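Long-range contacts in staphylococcus aureus CymR (Staphylococcus aureus, PDB 3T8R), which probably acts as a dimeric, thiol-based oxidation-sensing transcriptional regulator of the Rrf2 family, controlling stress resistance and the oxidative response: residues L16-A21 with T121-L126; L57-R62 with Q69-A74. All blocks are in the same frame, centred on the assembly; numbering follows the deposited sequence.

Contact 1: residues L16-A21 with T121-L126; sequences LMISLA and TTLKYL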
ATOM      1  N   LEU A  16      -8.305 -15.940  -9.785  1.00 20.88           N
ATOM      2  CA  LEU A  16      -9.239 -16.496 -10.762  1.00 23.10           C
ATOM      3  C   LEU A  16      -8.715 -16.255 -12.186  1.00 21.28           C
ATOM      4  O   LEU A  16      -8.624 -17.171 -13.009  1.00 21.21           O
ATOM      5  CB  LEU A  16     -10.622 -15.840 -10.574  1.00 22.81           C
ATOM      6  CG  LEU A  16     -11.906 -16.387 -11.205  1.00 37.77           C
ATOM      7  CD1 LEU A  16     -12.785 -15.245 -11.711  1.00 29.62           C
ATOM      8  CD2 LEU A  16     -11.651 -17.388 -12.307  1.00 31.73           C
ATOM      9  N   MET A  17      -8.345 -15.014 -12.460  1.00 19.29           N
ATOM     10  CA  MET A  17      -7.933 -14.625 -13.799  1.00 18.38           C
ATOM     11  C   MET A  17      -6.623 -15.294 -14.232  1.00 18.67           C
ATOM     12  O   MET A  17      -6.461 -15.656 -15.393  1.00 22.13           O
ATOM     13  CB  MET A  17      -7.857 -13.102 -13.899  1.00 19.83           C
ATOM     14  CG  MET A  17      -9.210 -12.430 -13.720  1.00 18.12           C
ATOM     15  SD  MET A  17     -10.321 -12.805 -15.091  1.00 20.24           S
ATOM     16  CE  MET A  17      -9.512 -11.928 -16.421  1.00 22.90           C
ATOM     17  N   ILE A  18      -5.697 -15.471 -13.298  1.00 20.38           N
ATOM     18  CA  ILE A  18      -4.445 -16.148 -13.610  1.00 21.12           C
ATOM     19  C   ILE A  18      -4.720 -17.600 -13.986  1.00 23.33           C
ATOM     20  O   ILE A  18      -4.151 -18.120 -14.943  1.00 26.77           O
ATOM     21  CB  ILE A  18      -3.441 -16.051 -12.434  1.00 22.66           C
ATOM     22  CG1 ILE A  18      -3.009 -14.597 -12.239  1.00 21.19           C
ATOM     23  CG2 ILE A  18      -2.236 -16.920 -12.695  1.00 26.62           C
ATOM     24  CD1 ILE A  18      -2.335 -14.320 -10.898  1.00 23.22           C
ATOM     25  N   SER A  19      -5.617 -18.238 -13.246  1.00 23.39           N
ATOM     26  CA  SER A  19      -6.037 -19.607 -13.547  1.00 27.46           C
ATOM     27  C   SER A  19      -6.599 -19.710 -14.961  1.00 26.50           C
ATOM     28  O   SER A  19      -6.237 -20.596 -15.736  1.00 26.37           O
ATOM     29  CB  SER A  19      -7.096 -20.072 -12.547  1.00 27.06           C
ATOM     30  OG  SER A  19      -6.477 -20.590 -11.386  1.00 36.07           O
ATOM     31  N   LEU A  20      -7.491 -18.793 -15.298  1.00 24.62           N
ATOM     32  CA  LEU A  20      -8.088 -18.808 -16.620  1.00 22.71           C
ATOM     33  C   LEU A  20      -7.053 -18.491 -17.697  1.00 26.28           C
ATOM     34  O   LEU A  20      -7.104 -19.043 -18.801  1.00 26.95           O
ATOM     35  CB  LEU A  20      -9.267 -17.828 -16.701  1.00 22.39           C
ATOM     36  CG  LEU A  20     -10.512 -18.146 -15.871  1.00 20.43           C
ATOM     37  CD1 LEU A  20     -11.513 -17.011 -16.025  1.00 24.81           C
ATOM     38  CD2 LEU A  20     -11.152 -19.450 -16.352  1.00 25.10           C
ATOM     39  N   ALA A  21      -6.115 -17.606 -17.377  1.00 22.78           N
ATOM     40  CA  ALA A  21      -5.082 -17.217 -18.324  1.00 23.22           C
ATOM     41  C   ALA A  21      -4.180 -18.407 -18.616  1.00 29.85           C
ATOM     42  O   ALA A  21      -3.702 -18.584 -19.736  1.00 32.94           O
ATOM     43  CB  ALA A  21      -4.273 -16.023 -17.799  1.00 23.06           C
ATOM     44  N   THR A 121       1.796  -4.565 -15.319  1.00 24.99           N
ATOM     45  CA  THR A 121       1.881  -6.012 -15.179  1.00 24.85           C
ATOM     46  C   THR A 121       0.699  -6.628 -15.917  1.00 22.12           C
ATOM     47  O   THR A 121      -0.444  -6.431 -15.512  1.00 24.93           O
ATOM     48  CB  THR A 121       1.836  -6.447 -13.707  1.00 24.62           C
ATOM     49  OG1 THR A 121       2.971  -5.908 -13.017  1.00 28.92           O
ATOM     50  CG2 THR A 121       1.865  -7.968 -13.591  1.00 25.80           C
ATOM     51  N   THR A 122       0.949  -7.347 -17.009  1.00 26.78           N
ATOM     52  CA  THR A 122      -0.168  -7.984 -17.707  1.00 22.49           C
ATOM     53  C   THR A 122      -0.507  -9.331 -17.091  1.00 22.69           C
ATOM     54  O   THR A 122       0.304  -9.949 -16.407  1.00 23.10           O
ATOM     55  CB  THR A 122       0.079  -8.179 -19.230  1.00 24.00           C
ATOM     56  OG1 THR A 122       1.073  -9.189 -19.441  1.00 27.24           O
ATOM     57  CG2 THR A 122       0.505  -6.873 -19.896  1.00 26.94           C
ATOM     58  N   LEU A 123      -1.718  -9.795 -17.358  1.00 21.35           N
ATOM     59  CA  LEU A 123      -2.124 -11.116 -16.934  1.00 19.96           C
ATOM     60  C   LEU A 123      -1.300 -12.195 -17.620  1.00 20.74           C
ATOM     61  O   LEU A 123      -1.048 -13.243 -17.038  1.00 23.32           O
ATOM     62  CB  LEU A 123      -3.610 -11.321 -17.249  1.00 21.56           C
ATOM     63  CG  LEU A 123      -4.262 -12.610 -16.758  1.00 21.19           C
ATOM     64  CD1 LEU A 123      -4.174 -12.741 -15.240  1.00 22.09           C
ATOM     65  CD2 LEU A 123      -5.727 -12.634 -17.199  1.00 23.75           C
ATOM     66  N   LYS A 124      -0.923 -11.969 -18.878  1.00 21.15           N
ATOM     67  CA  LYS A 124      -0.097 -12.940 -19.585  1.00 23.52           C
ATOM     68  C   LYS A 124       1.219 -13.103 -18.838  1.00 25.35           C
ATOM     69  O   LYS A 124       1.706 -14.214 -18.635  1.00 25.63           O
ATOM     70  CB  LYS A 124       0.166 -12.484 -21.027  1.00 26.61           C
ATOM     71  CG  LYS A 124       1.054 -13.430 -21.845  1.00 30.94           C
ATOM     72  CD  LYS A 124       0.320 -14.680 -22.301  1.00 36.41           C
ATOM     73  CE  LYS A 124       0.271 -15.744 -21.213  1.00 39.99           C
ATOM     74  NZ  LYS A 124      -0.292 -17.044 -21.692  1.00 42.10           N
ATOM     75  N   TYR A 125       1.779 -11.975 -18.430  1.00 26.20           N
ATOM     76  CA  TYR A 125       3.015 -11.933 -17.666  1.00 29.35           C
ATOM     77  C   TYR A 125       2.857 -12.749 -16.381  1.00 28.81           C
ATOM     78  O   TYR A 125       3.704 -13.585 -16.055  1.00 29.90           O
ATOM     79  CB  TYR A 125       3.338 -10.474 -17.364  1.00 27.73           C
ATOM     80  CG  TYR A 125       4.785 -10.181 -17.093  1.00 39.29           C
ATOM     81  CD1 TYR A 125       5.672  -9.925 -18.133  1.00 39.44           C
ATOM     82  CD2 TYR A 125       5.265 -10.140 -15.797  1.00 37.97           C
ATOM     83  CE1 TYR A 125       6.996  -9.644 -17.884  1.00 43.87           C
ATOM     84  CE2 TYR A 125       6.591  -9.860 -15.535  1.00 42.83           C
ATOM     85  CZ  TYR A 125       7.450  -9.617 -16.581  1.00 42.21           C
ATOM     86  OH  TYR A 125       8.770  -9.341 -16.319  1.00 44.68           O
ATOM     87  N   LEU A 126       1.759 -12.538 -15.661  1.00 21.62           N
ATOM     88  CA  LEU A 126       1.506 -13.315 -14.447  1.00 22.98           C
ATOM     89  C   LEU A 126       1.379 -14.816 -14.737  1.00 28.42           C
ATOM     90  O   LEU A 126       1.777 -15.663 -13.937  1.00 27.58           O
ATOM     91  CB  LEU A 126       0.260 -12.804 -13.722  1.00 22.08           C
ATOM     92  CG  LEU A 126       0.407 -11.409 -13.115  1.00 21.15           C
ATOM     93  CD1 LEU A 126      -0.917 -10.840 -12.638  1.00 23.95           C
ATOM     94  CD2 LEU A 126       1.434 -11.443 -11.961  1.00 22.74           C
TER
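Leu123 reaches with its forked end into the side of helix 8-21, between Met17, Ile18 and Ala21. Its CG lies 3.6 Å from Ala21 CB, while CD1 rests 3.7 Å from Ile18 CG1 and CD2 rests 3.9 Å from Met17 CE. CD2 also lies against backbone, 3.6 Å from Met17 O, a carbonyl already engaged by Ala21 N one turn on. Its CG is anti to the backbone N (chi1 -174°), which carries the branch out from its own helix, crossing the Met17 side chain at about a right angle. Met17 is folded at chi2 and chi3, which curls CE back to Leu123 CD2. One turn further on, Leu126 CB meets Ile18 CG1 at 4.0 Å, again roughly crosswise, and its CD1 faces Ile18 CD1. The short helix that presents both leucines is capped by Thr122, whose OG1 accepts from Tyr125 N at 3.0 Å. Apolar contact thus carries the interface. Beyond it, Met17 reaches Leu52 of helix 42-54 and, with Ala21, Leu70 of strand 67-70; Ile18 packs on Gln103 and Leu126 on Ala102, both of the second subunit, so both helices border the dimer partner at this contact.

Contact 2: residues L57-R62 with Q69-A74; sequences LIRSVR and QLRVPA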
ATOM      1  N   LEU A  57     -14.359  -9.467 -19.679  1.00 22.84           N
ATOM      2  CA  LEU A  57     -13.038 -10.082 -19.611  1.00 20.41           C
ATOM      3  C   LEU A  57     -13.108 -11.592 -19.623  1.00 18.73           C
ATOM      4  O   LEU A  57     -12.185 -12.252 -20.096  1.00 21.28           O
ATOM      5  CB  LEU A  57     -12.287  -9.617 -18.355  1.00 22.15           C
ATOM      6  CG  LEU A  57     -12.027  -8.124 -18.225  1.00 25.58           C
ATOM      7  CD1 LEU A  57     -11.100  -7.896 -17.055  1.00 24.72           C
ATOM      8  CD2 LEU A  57     -11.412  -7.580 -19.508  1.00 27.89           C
ATOM      9  N   ILE A  58     -14.188 -12.142 -19.077  1.00 21.35           N
ATOM     10  CA  ILE A  58     -14.401 -13.580 -19.070  1.00 20.39           C
ATOM     11  C   ILE A  58     -15.817 -13.891 -19.551  1.00 24.51           C
ATOM     12  O   ILE A  58     -16.675 -13.006 -19.583  1.00 24.57           O
ATOM     13  CB  ILE A  58     -14.201 -14.173 -17.660  1.00 20.14           C
ATOM     14  CG1 ILE A  58     -15.311 -13.721 -16.707  1.00 22.35           C
ATOM     15  CG2 ILE A  58     -12.846 -13.760 -17.122  1.00 21.17           C
ATOM     16  CD1 ILE A  58     -15.291 -14.439 -15.350  1.00 23.51           C
ATOM     17  N   ARG A  59     -16.056 -15.146 -19.905  1.00 21.43           N
ATOM     18  CA  ARG A  59     -17.390 -15.569 -20.328  1.00 24.59           C
ATOM     19  C   ARG A  59     -17.645 -17.009 -19.926  1.00 26.59           C
ATOM     20  O   ARG A  59     -16.716 -17.801 -19.770  1.00 22.88           O
ATOM     21  CB  ARG A  59     -17.545 -15.412 -21.828  1.00 25.58           C
ATOM     22  CG  ARG A  59     -16.658 -16.330 -22.627  1.00 27.01           C
ATOM     23  CD  ARG A  59     -16.914 -16.103 -24.091  1.00 30.97           C
ATOM     24  NE  ARG A  59     -15.986 -16.821 -24.950  1.00 32.99           N
ATOM     25  CZ  ARG A  59     -15.943 -16.656 -26.265  1.00 34.97           C
ATOM     26  NH1 ARG A  59     -16.771 -15.791 -26.839  1.00 34.60           N
ATOM     27  NH2 ARG A  59     -15.075 -17.341 -26.998  1.00 36.31           N
ATOM     28  N   SER A  60     -18.915 -17.345 -19.734  1.00 28.39           N
ATOM     29  CA  SER A  60     -19.268 -18.711 -19.383  1.00 30.48           C
ATOM     30  C   SER A  60     -19.516 -19.513 -20.653  1.00 37.62           C
ATOM     31  O   SER A  60     -19.874 -18.945 -21.684  1.00 37.26           O
ATOM     32  CB  SER A  60     -20.499 -18.723 -18.474  1.00 37.74           C
ATOM     33  OG  SER A  60     -21.478 -17.809 -18.932  1.00 43.61           O
ATOM     34  N   VAL A  61     -19.288 -20.822 -20.588  1.00 36.28           N
ATOM     35  CA  VAL A  61     -19.597 -21.704 -21.708  1.00 43.18           C
ATOM     36  C   VAL A  61     -20.968 -22.320 -21.472  1.00 48.31           C
ATOM     37  O   VAL A  61     -21.357 -22.581 -20.329  1.00 48.14           O
ATOM     38  CB  VAL A  61     -18.554 -22.821 -21.883  1.00 47.17           C
ATOM     39  CG1 VAL A  61     -19.081 -24.134 -21.325  1.00 51.14           C
ATOM     40  CG2 VAL A  61     -18.199 -22.984 -23.351  1.00 49.04           C
ATOM     41  N   ARG A  62     -21.696 -22.558 -22.555  1.00 49.52           N
ATOM     42  CA  ARG A  62     -23.118 -22.883 -22.460  1.00 54.27           C
ATOM     43  C   ARG A  62     -23.467 -24.148 -21.661  1.00 54.49           C
ATOM     44  O   ARG A  62     -24.545 -24.231 -21.073  1.00 56.29           O
ATOM     45  CB  ARG A  62     -23.747 -22.934 -23.855  1.00 55.50           C
ATOM     46  CG  ARG A  62     -25.212 -23.322 -23.849  1.00 57.95           C
ATOM     47  CD  ARG A  62     -26.008 -22.423 -22.921  1.00 60.66           C
ATOM     48  NE  ARG A  62     -27.276 -23.036 -22.538  1.00 64.86           N
ATOM     49  CZ  ARG A  62     -28.382 -22.983 -23.272  1.00 63.71           C
ATOM     50  NH1 ARG A  62     -28.376 -22.339 -24.434  1.00 64.05           N
ATOM     51  NH2 ARG A  62     -29.492 -23.571 -22.846  1.00 58.40           N
ATOM     52  N   GLN A  69     -14.033 -19.124 -19.178  1.00 23.40           N
ATOM     53  CA  GLN A  69     -12.817 -18.941 -19.952  1.00 25.13           C
ATOM     54  C   GLN A  69     -12.580 -17.444 -20.143  1.00 22.55           C
ATOM     55  O   GLN A  69     -13.501 -16.642 -20.029  1.00 22.34           O
ATOM     56  CB  GLN A  69     -12.924 -19.650 -21.305  1.00 26.24           C
ATOM     57  CG  GLN A  69     -13.880 -18.983 -22.272  1.00 29.09           C
ATOM     58  CD  GLN A  69     -14.110 -19.786 -23.547  1.00 36.81           C
ATOM     59  OE1 GLN A  69     -13.552 -20.868 -23.726  1.00 43.54           O
ATOM     60  NE2 GLN A  69     -14.942 -19.254 -24.435  1.00 33.06           N
ATOM     61  N   LEU A  70     -11.337 -17.065 -20.400  1.00 22.46           N
ATOM     62  CA  LEU A  70     -11.054 -15.699 -20.795  1.00 19.68           C
ATOM     63  C   LEU A  70     -11.816 -15.365 -22.072  1.00 24.32           C
ATOM     64  O   LEU A  70     -11.911 -16.186 -22.974  1.00 24.79           O
ATOM     65  CB  LEU A  70      -9.568 -15.570 -21.073  1.00 24.47           C
ATOM     66  CG  LEU A  70      -8.710 -14.649 -20.222  1.00 28.15           C
ATOM     67  CD1 LEU A  70      -9.064 -14.692 -18.746  1.00 23.22           C
ATOM     68  CD2 LEU A  70      -7.274 -15.023 -20.475  1.00 23.99           C
ATOM     69  N   ARG A  71     -12.362 -14.161 -22.144  1.00 22.47           N
ATOM     70  CA  ARG A  71     -13.003 -13.697 -23.356  1.00 22.03           C
ATOM     71  C   ARG A  71     -12.073 -12.763 -24.127  1.00 24.69           C
ATOM     72  O   ARG A  71     -12.191 -12.612 -25.350  1.00 25.96           O
ATOM     73  CB  ARG A  71     -14.301 -12.977 -23.006  1.00 28.21           C
ATOM     74  CG  ARG A  71     -14.905 -12.292 -24.190  1.00 27.70           C
ATOM     75  CD  ARG A  71     -16.178 -11.550 -23.865  1.00 27.85           C
ATOM     76  NE  ARG A  71     -16.576 -10.824 -25.060  1.00 32.23           N
ATOM     77  CZ  ARG A  71     -16.112  -9.620 -25.377  1.00 31.51           C
ATOM     78  NH1 ARG A  71     -15.260  -9.008 -24.566  1.00 27.08           N
ATOM     79  NH2 ARG A  71     -16.503  -9.024 -26.500  1.00 26.55           N
ATOM     80  N   VAL A  72     -11.156 -12.141 -23.392  1.00 23.44           N
ATOM     81  CA  VAL A  72     -10.157 -11.247 -23.936  1.00 26.13           C
ATOM     82  C   VAL A  72      -8.797 -11.862 -23.636  1.00 25.07           C
ATOM     83  O   VAL A  72      -8.595 -12.418 -22.551  1.00 27.61           O
ATOM     84  CB  VAL A  72     -10.291  -9.859 -23.272  1.00 29.29           C
ATOM     85  CG1 VAL A  72      -8.994  -9.072 -23.346  1.00 29.71           C
ATOM     86  CG2 VAL A  72     -11.463  -9.096 -23.920  1.00 27.45           C
ATOM     87  N   PRO A  73      -7.861 -11.780 -24.592  1.00 24.12           N
ATOM     88  CA  PRO A  73      -6.538 -12.389 -24.389  1.00 25.27           C
ATOM     89  C   PRO A  73      -5.787 -11.811 -23.198  1.00 22.92           C
ATOM     90  O   PRO A  73      -5.904 -10.622 -22.896  1.00 21.83           O
ATOM     91  CB  PRO A  73      -5.792 -12.104 -25.702  1.00 30.01           C
ATOM     92  CG  PRO A  73      -6.635 -11.123 -26.454  1.00 31.12           C
ATOM     93  CD  PRO A  73      -8.024 -11.217 -25.944  1.00 25.93           C
ATOM     94  N   ALA A  74      -5.022 -12.666 -22.528  1.00 21.06           N
ATOM     95  CA  ALA A  74      -4.337 -12.272 -21.302  1.00 22.02           C
ATOM     96  C   ALA A  74      -3.400 -11.085 -21.496  1.00 23.63           C
ATOM     97  O   ALA A  74      -3.209 -10.278 -20.573  1.00 21.59           O
ATOM     98  CB  ALA A  74      -3.576 -13.455 -20.710  1.00 22.66           C
TER
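Leu57 O is the acceptor for two successive amides where strand 67-70 gives way to loop. Arg71 N donates to it at 2.8 Å with a nearly straight N-H (170°), approaching from above the carbonyl plane, and Val72 N adds a weak bond at 3.5 Å. Next along the hairpin comes the antiparallel non-hydrogen-bonded pair of Ile58 and Leu70, then the hydrogen-bonded pair of Arg59 and Gln69, where Arg59 N donates to Gln69 O and Gln69 N to Arg59 O, each at 3.0 Å. Ile58 CA also makes a CA-H...O contact of 3.3 Å with Gln69 O.

On one face of this sheet lie the side chains of Arg59 and Gln69. In both, CG sits between the backbone N and the carbonyl carbon (chi1 near 70°), and the chains run on extended, so that they meet obliquely. The Gln69 amide comes to the guanidinium edge, close to its plane, with the two planes 36° apart. Arg71 lays its CB 3.7 Å from Leu57 O, then leads its guanidinium away to Gly56 O. From the other face, Ile58 and Leu70 turn to Met17 and Leu20 of helix 8-21; Ile58 CG2 and Leu70 CD1 are 4.2 Å apart.

This is the beta hairpin, or wing, of a winged helix-turn-helix domain. Its backbone bonds tie the base together, one face is apolar and packed against helix 8-21, and the other carries Arg59 beside Gln69, with Arg71 at the hairpin's base; their positive charge would probably suit the neighbourhood of DNA.

In the fold
Contact 2 is nested within the chain loop that contact 1 closes: helix 8-21 comes first, the hairpin of strands 58-60 and 67-70 follows, and 121-126 returns after the long helix 101-119. The centres are about 12 Å apart and the two contacts touch. Met17 joins them, its SD 3.4 Å from Ile58 CG2 and its CE 3.6 Å from Leu70 CD1, while Ala74, at the end of 69-74, lies against Leu123 and Lys124. Helix 8-21 therefore has the wing on one flank and helix 123-127 on another. This shared apolar packing links the probable DNA-binding domain to the part of the chain that meets the second subunit.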